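Local coordinates for protein tryptophan decarboxylase 1 (PDB 6KHO) that catalyses the pyridoxal-phosphate-dependent decarboxylation of L-tryptophan to tryptamine, and of 5-hydroxy-L-tryptophan to serotonin, in rice, working as a homodimer, at residues N123-F127 / V380-F384; T334-C340 / R385-L389. All blocks are in the same frame, centred on the assembly; numbering follows the deposited sequence.

Contact 1 (N123-F127 / V380-F384); sequences NTVGF and VGRRF. With PLP (pyridoxal-5'-phosphate), chain J.
G126 N donates to R382 O (3.1 Å, nearly straight and in the carbonyl plane), joining two irregular segments that run 140° apart. They are loops of a fold type I, PLP-dependent group II decarboxylase, and V380 and G381 belong to the phosphate-binding part of the cofactor site. The same R382 O also receives a CA-H...O contact from V125 CA. Two waters bridge the loops further, one between T124 O and F384 N, the other, which lies in the guanidinium plane, between G126 O and R382 NH1.

R382 CG lies between the backbone N and the carbonyl carbon (chi1 55°), which helps bring CD to 3.2 Å from G126 O; beyond it the chain bends, and NE bonds to Q377 and NH1 to E139. V125 CG1 packs on G381 CA at 3.5 Å, while G381 CA also sits at the edge of the F127 ring. V380 CG1 reaches F127 CB at 3.8 Å. An alanine in place of V380 lacks both methyls and is likely to open a gap beside F127 CB and CD2, leaving that ring less firmly seated. S176 and T175 of the second subunit also bind the cofactor. Here the phosphate is held by two backbone amides: V380 N gives a longer bond to O2P, and G381 N meets O3P at 2.7 Å, almost straight at 177°.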
ATOM      1  N   ASN A 123       5.652   8.097  11.841  1.00 25.15           N
ATOM      2  CA  ASN A 123       5.086   8.504  10.558  1.00 24.80           C
ATOM      3  C   ASN A 123       6.161   9.019   9.601  1.00 25.29           C
ATOM      4  O   ASN A 123       5.978  10.033   8.926  1.00 23.24           O
ATOM      5  CB  ASN A 123       3.979   9.550  10.769  1.00 24.95           C
ATOM      6  CG  ASN A 123       2.975   9.585   9.623  1.00 25.94           C
ATOM      7  OD1 ASN A 123       2.673   8.555   9.011  1.00 25.71           O
ATOM      8  ND2 ASN A 123       2.465  10.778   9.321  1.00 27.81           N
ATOM      9  N   THR A 124       7.303   8.328   9.558  1.00 24.77           N
ATOM     10  CA  THR A 124       8.327   8.674   8.587  1.00 25.62           C
ATOM     11  C   THR A 124       7.928   8.143   7.206  1.00 26.32           C
ATOM     12  O   THR A 124       7.147   7.197   7.077  1.00 28.33           O
ATOM     13  CB  THR A 124       9.704   8.119   9.010  1.00 27.54           C
ATOM     14  OG1 THR A 124       9.644   6.685   9.110  1.00 26.87           O
ATOM     15  CG2 THR A 124      10.148   8.719  10.376  1.00 26.16           C
ATOM     16  N   VAL A 125       8.464   8.779   6.165  1.00 24.41           N
ATOM     17  CA  VAL A 125       8.185   8.406   4.779  1.00 26.75           C
ATOM     18  C   VAL A 125       9.511   8.006   4.130  1.00 28.55           C
ATOM     19  O   VAL A 125      10.358   8.864   3.857  1.00 32.19           O
ATOM     20  CB  VAL A 125       7.504   9.544   4.006  1.00 24.96           C
ATOM     21  CG1 VAL A 125       7.120   9.084   2.596  1.00 27.38           C
ATOM     22  CG2 VAL A 125       6.271  10.051   4.769  1.00 25.58           C
ATOM     23  N   GLY A 126       9.696   6.714   3.881  1.00 27.93           N
ATOM     24  CA  GLY A 126      11.020   6.227   3.537  1.00 27.17           C
ATOM     25  C   GLY A 126      11.318   6.001   2.068  1.00 26.55           C
ATOM     26  O   GLY A 126      11.849   4.947   1.718  1.00 26.14           O
ATOM     27  N   PHE A 127      11.020   6.982   1.206  1.00 26.89           N
ATOM     28  CA  PHE A 127      11.265   6.806  -0.223  1.00 26.26           C
ATOM     29  C   PHE A 127      12.757   6.646  -0.522  1.00 25.85           C
ATOM     30  O   PHE A 127      13.137   5.905  -1.435  1.00 26.86           O
ATOM     31  CB  PHE A 127      10.681   7.969  -1.032  1.00 24.56           C
ATOM     32  CG  PHE A 127      10.636   9.309  -0.321  1.00 27.23           C
ATOM     33  CD1 PHE A 127      11.789  10.044  -0.082  1.00 28.33           C
ATOM     34  CD2 PHE A 127       9.415   9.879   0.011  1.00 29.15           C
ATOM     35  CE1 PHE A 127      11.721  11.303   0.538  1.00 28.20           C
ATOM     36  CE2 PHE A 127       9.334  11.126   0.626  1.00 30.00           C
ATOM     37  CZ  PHE A 127      10.484  11.844   0.893  1.00 28.35           C
ATOM     38  N   VAL A 380       6.084   6.243  -4.478  1.00 27.78           N
ATOM     39  CA  VAL A 380       7.239   6.980  -3.969  1.00 27.29           C
ATOM     40  C   VAL A 380       7.299   6.809  -2.454  1.00 29.11           C
ATOM     41  O   VAL A 380       8.213   6.156  -1.938  1.00 27.99           O
ATOM     42  CB  VAL A 380       7.196   8.467  -4.372  1.00 31.03           C
ATOM     43  CG1 VAL A 380       8.495   9.183  -3.958  1.00 32.47           C
ATOM     44  CG2 VAL A 380       6.992   8.601  -5.878  1.00 31.46           C
ATOM     45  N   GLY A 381       6.320   7.372  -1.734  1.00 24.93           N
ATOM     46  CA  GLY A 381       6.302   7.248  -0.287  1.00 29.22           C
ATOM     47  C   GLY A 381       6.036   5.826   0.178  1.00 29.92           C
ATOM     48  O   GLY A 381       5.566   4.967  -0.574  1.00 29.66           O
ATOM     49  N   ARG A 382       6.356   5.565   1.448  1.00 25.12           N
ATOM     50  CA  ARG A 382       6.148   4.247   2.038  1.00 28.68           C
ATOM     51  C   ARG A 382       6.264   4.349   3.554  1.00 30.52           C
ATOM     52  O   ARG A 382       7.063   5.139   4.063  1.00 27.00           O
ATOM     53  CB  ARG A 382       7.162   3.219   1.499  1.00 28.83           C
ATOM     54  CG  ARG A 382       8.641   3.621   1.670  1.00 28.62           C
ATOM     55  CD  ARG A 382       9.550   2.948   0.628  1.00 31.43           C
ATOM     56  NE  ARG A 382       9.182   1.552   0.418  1.00 32.52           N
ATOM     57  CZ  ARG A 382       9.546   0.560   1.225  1.00 32.11           C
ATOM     58  NH1 ARG A 382      10.306   0.817   2.285  1.00 32.47           N
ATOM     59  NH2 ARG A 382       9.161  -0.681   0.968  1.00 31.24           N
ATOM     60  N   ARG A 383       5.459   3.541   4.250  1.00 27.65           N
ATOM     61  CA  ARG A 383       5.490   3.373   5.696  1.00 32.08           C
ATOM     62  C   ARG A 383       6.725   2.586   6.129  1.00 28.08           C
ATOM     63  O   ARG A 383       7.333   1.848   5.355  1.00 29.55           O
ATOM     64  CB  ARG A 383       4.257   2.601   6.192  1.00 30.69           C
ATOM     65  CG  ARG A 383       2.970   3.386   6.244  1.00 35.46           C
ATOM     66  CD  ARG A 383       1.815   2.488   6.732  1.00 36.20           C
ATOM     67  NE  ARG A 383       2.118   1.846   8.011  1.00 32.53           N
ATOM     68  CZ  ARG A 383       1.884   2.387   9.197  1.00 37.61           C
ATOM     69  NH1 ARG A 383       1.331   3.601   9.297  1.00 38.43           N
ATOM     70  NH2 ARG A 383       2.196   1.705  10.290  1.00 36.68           N
ATOM     71  N   PHE A 384       7.056   2.729   7.411  1.00 29.94           N
ATOM     72  CA  PHE A 384       8.098   1.954   8.089  1.00 27.85           C
ATOM     73  C   PHE A 384       7.539   0.572   8.461  1.00 26.46           C
ATOM     74  O   PHE A 384       7.279   0.259   9.624  1.00 27.18           O
ATOM     75  CB  PHE A 384       8.560   2.746   9.310  1.00 27.05           C
ATOM     76  CG  PHE A 384       9.768   2.184  10.022  1.00 25.74           C
ATOM     77  CD1 PHE A 384      10.420   1.040   9.573  1.00 25.84           C
ATOM     78  CD2 PHE A 384      10.237   2.813  11.165  1.00 27.99           C
ATOM     79  CE1 PHE A 384      11.521   0.545  10.249  1.00 28.03           C
ATOM     80  CE2 PHE A 384      11.337   2.326  11.849  1.00 30.01           C
ATOM     81  CZ  PHE A 384      11.975   1.189  11.396  1.00 26.53           C
TER
HETATM   82  N1  PLP J 601       2.386  13.890  -6.993  1.00 35.40           N
HETATM   83  C2  PLP J 601       2.400  14.938  -6.102  1.00 36.15           C
HETATM   84  C2A PLP J 601       1.855  16.290  -6.494  1.00 34.72           C
HETATM   85  C3  PLP J 601       2.914  14.730  -4.832  1.00 35.56           C
HETATM   86  O3  PLP J 601       2.918  15.776  -3.949  1.00 36.98           O
HETATM   87  C4  PLP J 601       3.401  13.475  -4.450  1.00 36.71           C
HETATM   88  C4A PLP J 601       3.233  13.052  -3.018  1.00 34.86           C
HETATM   89  C5  PLP J 601       3.404  12.441  -5.371  1.00 34.32           C
HETATM   90  C6  PLP J 601       2.885  12.651  -6.643  1.00 37.04           C
HETATM   91  C5A PLP J 601       3.959  11.083  -4.983  1.00 35.08           C
HETATM   92  O4P PLP J 601       2.940  10.292  -4.438  1.00 37.76           O
HETATM   93  P   PLP J 601       3.148   8.857  -3.751  1.00 32.19           P
HETATM   94  O1P PLP J 601       1.918   8.659  -2.902  1.00 31.72           O
HETATM   95  O2P PLP J 601       3.240   7.847  -4.873  1.00 34.90           O
HETATM   96  O3P PLP J 601       4.386   8.770  -2.896  1.00 38.75           O
HETATM   97  O   HOH W   1       6.005   5.083   8.827  1.00 29.97           O
HETATM   98  O   HOH W   2      12.061   2.890   3.399  1.00 29.59           O

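Contact 2 (T334-C340 / R385-L389); sequences TCLDCTC and RGLKL
K388 NZ drives into the turn formed by 334-340 and is held by two backbone carbonyls, C335 O at 2.8 Å and D337 O at 3.0 Å. Neither bond follows a lone pair: the ammonium sits above both carbonyl planes, 39° out of that of C335 and 53° out of that of D337. The lysine chain starts with CG wedged between its backbone N and carbonyl carbon (chi1 65°) and then runs extended, which carries NZ from the first turn of helix 386-420 into the loop. On the way, its CG and CD lie against T334 CG2, the methylene CD at 3.7 Å, where the two side chains cross at a slant.

L389 CD1 approaches T334 OG1, whose hydrogen bond goes to L332 O, and L389 CD2 packs on C340 SG at 3.8 Å and more loosely on C338 SG. R385 extends along the other flank of the turn. Its NH2 forms a salt bridge with D337 OD2 at 3.6 Å, but the oxygen lies well out of the guanidinium plane, so only charge acts there; the stronger partner of R385 is D337 of the second subunit. A water in the guanidinium plane accepts from both D337 N and R385 NE.

Further out, 334-340 runs into strand 339-343 of the central sheet of the fold type I decarboxylase, so the contact ties that sheet to the start of helix 386-420. The cis peptide bond between L336 and D337 probably helps to turn the carbonyls of C335 and D337 toward the same ammonium, while C338 N is fixed by H329 ND1. D116, from helix 110-122, forms a salt bridge with the ammonium. With a carboxylate and two carbonyl oxygens around it, the buried K388 amine is probably stabilised in its charged form.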
ATOM      1  N   THR A 334       1.933 -11.107  11.662  1.00 27.37           N
ATOM      2  CA  THR A 334       2.217  -9.706  11.378  1.00 28.05           C
ATOM      3  C   THR A 334       0.978  -9.092  10.739  1.00 33.63           C
ATOM      4  O   THR A 334       0.552  -9.540   9.672  1.00 32.80           O
ATOM      5  CB  THR A 334       3.422  -9.586  10.439  1.00 29.71           C
ATOM      6  OG1 THR A 334       4.572 -10.232  11.017  1.00 30.62           O
ATOM      7  CG2 THR A 334       3.748  -8.138  10.177  1.00 28.48           C
ATOM      8  N   CYS A 335       0.390  -8.080  11.377  1.00 27.15           N
ATOM      9  CA  CYS A 335      -0.859  -7.528  10.858  1.00 27.43           C
ATOM     10  C   CYS A 335      -0.655  -6.919   9.465  1.00 32.32           C
ATOM     11  O   CYS A 335       0.448  -6.492   9.098  1.00 29.65           O
ATOM     12  CB  CYS A 335      -1.420  -6.466  11.821  1.00 29.00           C
ATOM     13  SG  CYS A 335      -0.298  -5.047  12.171  1.00 34.08           S
ATOM     14  N   LEU A 336      -1.742  -6.872   8.686  1.00 27.83           N
ATOM     15  CA  LEU A 336      -1.685  -6.267   7.355  1.00 31.03           C
ATOM     16  C   LEU A 336      -1.229  -4.809   7.446  1.00 33.53           C
ATOM     17  O   LEU A 336      -1.475  -4.130   8.447  1.00 32.64           O
ATOM     18  CB  LEU A 336      -3.061  -6.347   6.682  1.00 33.65           C
ATOM     19  CG  LEU A 336      -3.487  -7.670   6.023  1.00 34.22           C
ATOM     20  CD1 LEU A 336      -3.952  -8.716   7.037  1.00 33.01           C
ATOM     21  CD2 LEU A 336      -4.581  -7.407   4.990  1.00 35.71           C
ATOM     22  N   ASP A 337      -0.540  -4.314   6.404  1.00 30.45           N
ATOM     23  CA  ASP A 337      -0.061  -5.083   5.239  1.00 32.71           C
ATOM     24  C   ASP A 337       1.420  -5.428   5.394  1.00 33.06           C
ATOM     25  O   ASP A 337       2.195  -4.631   5.945  1.00 31.65           O
ATOM     26  CB  ASP A 337      -0.222  -4.298   3.924  1.00 34.52           C
ATOM     27  CG  ASP A 337      -1.493  -3.461   3.871  1.00 39.02           C
ATOM     28  OD1 ASP A 337      -2.588  -4.031   4.049  1.00 43.04           O
ATOM     29  OD2 ASP A 337      -1.397  -2.231   3.645  1.00 46.46           O
ATOM     30  N   CYS A 338       1.809  -6.595   4.881  1.00 32.14           N
ATOM     31  CA  CYS A 338       3.204  -7.015   4.922  1.00 27.64           C
ATOM     32  C   CYS A 338       3.452  -8.176   3.952  1.00 30.02           C
ATOM     33  O   CYS A 338       3.201  -9.334   4.298  1.00 29.32           O
ATOM     34  CB  CYS A 338       3.597  -7.425   6.343  1.00 29.22           C
ATOM     35  SG  CYS A 338       5.390  -7.801   6.511  1.00 32.98           S
ATOM     36  N   THR A 339       3.926  -7.882   2.744  1.00 26.29           N
ATOM     37  CA  THR A 339       4.317  -8.913   1.782  1.00 26.21           C
ATOM     38  C   THR A 339       5.784  -8.715   1.454  1.00 27.26           C
ATOM     39  O   THR A 339       6.202  -7.590   1.166  1.00 28.97           O
ATOM     40  CB  THR A 339       3.485  -8.843   0.495  1.00 26.64           C
ATOM     41  OG1 THR A 339       2.101  -8.993   0.817  1.00 30.82           O
ATOM     42  CG2 THR A 339       3.900  -9.956  -0.491  1.00 27.78           C
ATOM     43  N   CYS A 340       6.560  -9.794   1.500  1.00 24.42           N
ATOM     44  CA  CYS A 340       7.998  -9.732   1.268  1.00 26.69           C
ATOM     45  C   CYS A 340       8.310 -10.289  -0.114  1.00 28.25           C
ATOM     46  O   CYS A 340       7.912 -11.410  -0.428  1.00 27.55           O
ATOM     47  CB  CYS A 340       8.746 -10.516   2.348  1.00 26.44           C
ATOM     48  SG  CYS A 340       8.484  -9.762   3.990  1.00 28.85           S
ATOM     49  N   ARG A 385       7.339  -0.267   7.433  1.00 26.17           N
ATOM     50  CA  ARG A 385       6.799  -1.612   7.650  1.00 27.87           C
ATOM     51  C   ARG A 385       7.815  -2.571   8.232  1.00 27.73           C
ATOM     52  O   ARG A 385       7.425  -3.596   8.797  1.00 26.52           O
ATOM     53  CB  ARG A 385       6.286  -2.237   6.350  1.00 32.35           C
ATOM     54  CG  ARG A 385       5.205  -1.457   5.659  1.00 34.36           C
ATOM     55  CD  ARG A 385       4.390  -2.323   4.673  1.00 36.88           C
ATOM     56  NE  ARG A 385       3.082  -1.701   4.627  1.00 39.85           N
ATOM     57  CZ  ARG A 385       2.730  -0.785   3.737  1.00 44.70           C
ATOM     58  NH1 ARG A 385       3.573  -0.467   2.755  1.00 43.04           N
ATOM     59  NH2 ARG A 385       1.523  -0.212   3.823  1.00 37.73           N
ATOM     60  N   GLY A 386       9.105  -2.281   8.079  1.00 26.09           N
ATOM     61  CA  GLY A 386      10.114  -3.168   8.629  1.00 25.10           C
ATOM     62  C   GLY A 386      10.023  -3.307  10.134  1.00 26.80           C
ATOM     63  O   GLY A 386      10.393  -4.345  10.681  1.00 26.09           O
ATOM     64  N   LEU A 387       9.500  -2.282  10.817  1.00 24.07           N
ATOM     65  CA  LEU A 387       9.532  -2.275  12.274  1.00 26.58           C
ATOM     66  C   LEU A 387       8.706  -3.421  12.852  1.00 28.04           C
ATOM     67  O   LEU A 387       9.184  -4.163  13.721  1.00 24.54           O
ATOM     68  CB  LEU A 387       9.046  -0.920  12.800  1.00 23.67           C
ATOM     69  CG  LEU A 387       9.166  -0.723  14.315  1.00 26.49           C
ATOM     70  CD1 LEU A 387      10.619  -0.851  14.761  1.00 27.14           C
ATOM     71  CD2 LEU A 387       8.612   0.634  14.727  1.00 25.26           C
ATOM     72  N   LYS A 388       7.463  -3.589  12.386  1.00 22.88           N
ATOM     73  CA  LYS A 388       6.624  -4.626  12.982  1.00 25.76           C
ATOM     74  C   LYS A 388       7.162  -6.017  12.674  1.00 26.25           C
ATOM     75  O   LYS A 388       7.099  -6.910  13.526  1.00 26.05           O
ATOM     76  CB  LYS A 388       5.172  -4.493  12.513  1.00 26.04           C
ATOM     77  CG  LYS A 388       4.947  -4.720  11.023  1.00 25.56           C
ATOM     78  CD  LYS A 388       3.478  -4.507  10.677  1.00 29.38           C
ATOM     79  CE  LYS A 388       3.289  -4.283   9.180  1.00 29.28           C
ATOM     80  NZ  LYS A 388       1.843  -4.060   8.849  1.00 30.57           N
ATOM     81  N   LEU A 389       7.714  -6.216  11.470  1.00 24.36           N
ATOM     82  CA  LEU A 389       8.266  -7.527  11.133  1.00 25.38           C
ATOM     83  C   LEU A 389       9.488  -7.851  11.995  1.00 25.47           C
ATOM     84  O   LEU A 389       9.624  -8.977  12.494  1.00 23.03           O
ATOM     85  CB  LEU A 389       8.624  -7.579   9.647  1.00 23.86           C
ATOM     86  CG  LEU A 389       9.062  -8.953   9.152  1.00 28.69           C
ATOM     87  CD1 LEU A 389       8.075 -10.040   9.589  1.00 27.62           C
ATOM     88  CD2 LEU A 389       9.259  -8.945   7.617  1.00 27.24           C
TER
HETATM   89  O   HOH W   3       0.705  -1.349   6.720  1.00 30.02           O

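The centres of the two contacts lie about 13 Å apart, and their later segments follow directly on one another, 380-384 passing into 385-389 at the start of helix 386-420. Along the chain the order is 123-127, 334-340, 380-384, 385-389, so the two pairings cross. Contact 1 joins the loop after helix 110-122 to the approach to the long helix; contact 2 joins that helix's first turn to the chain entering strand 339-343 of the seven-stranded sheet. Across the dimer the two meet: R383 of contact 1 bonds to L336 O of the second subunit, a residue of contact 2 there. The phosphate-binding loop is thus continuous with a helix start tied to the central sheet and the dimer interface.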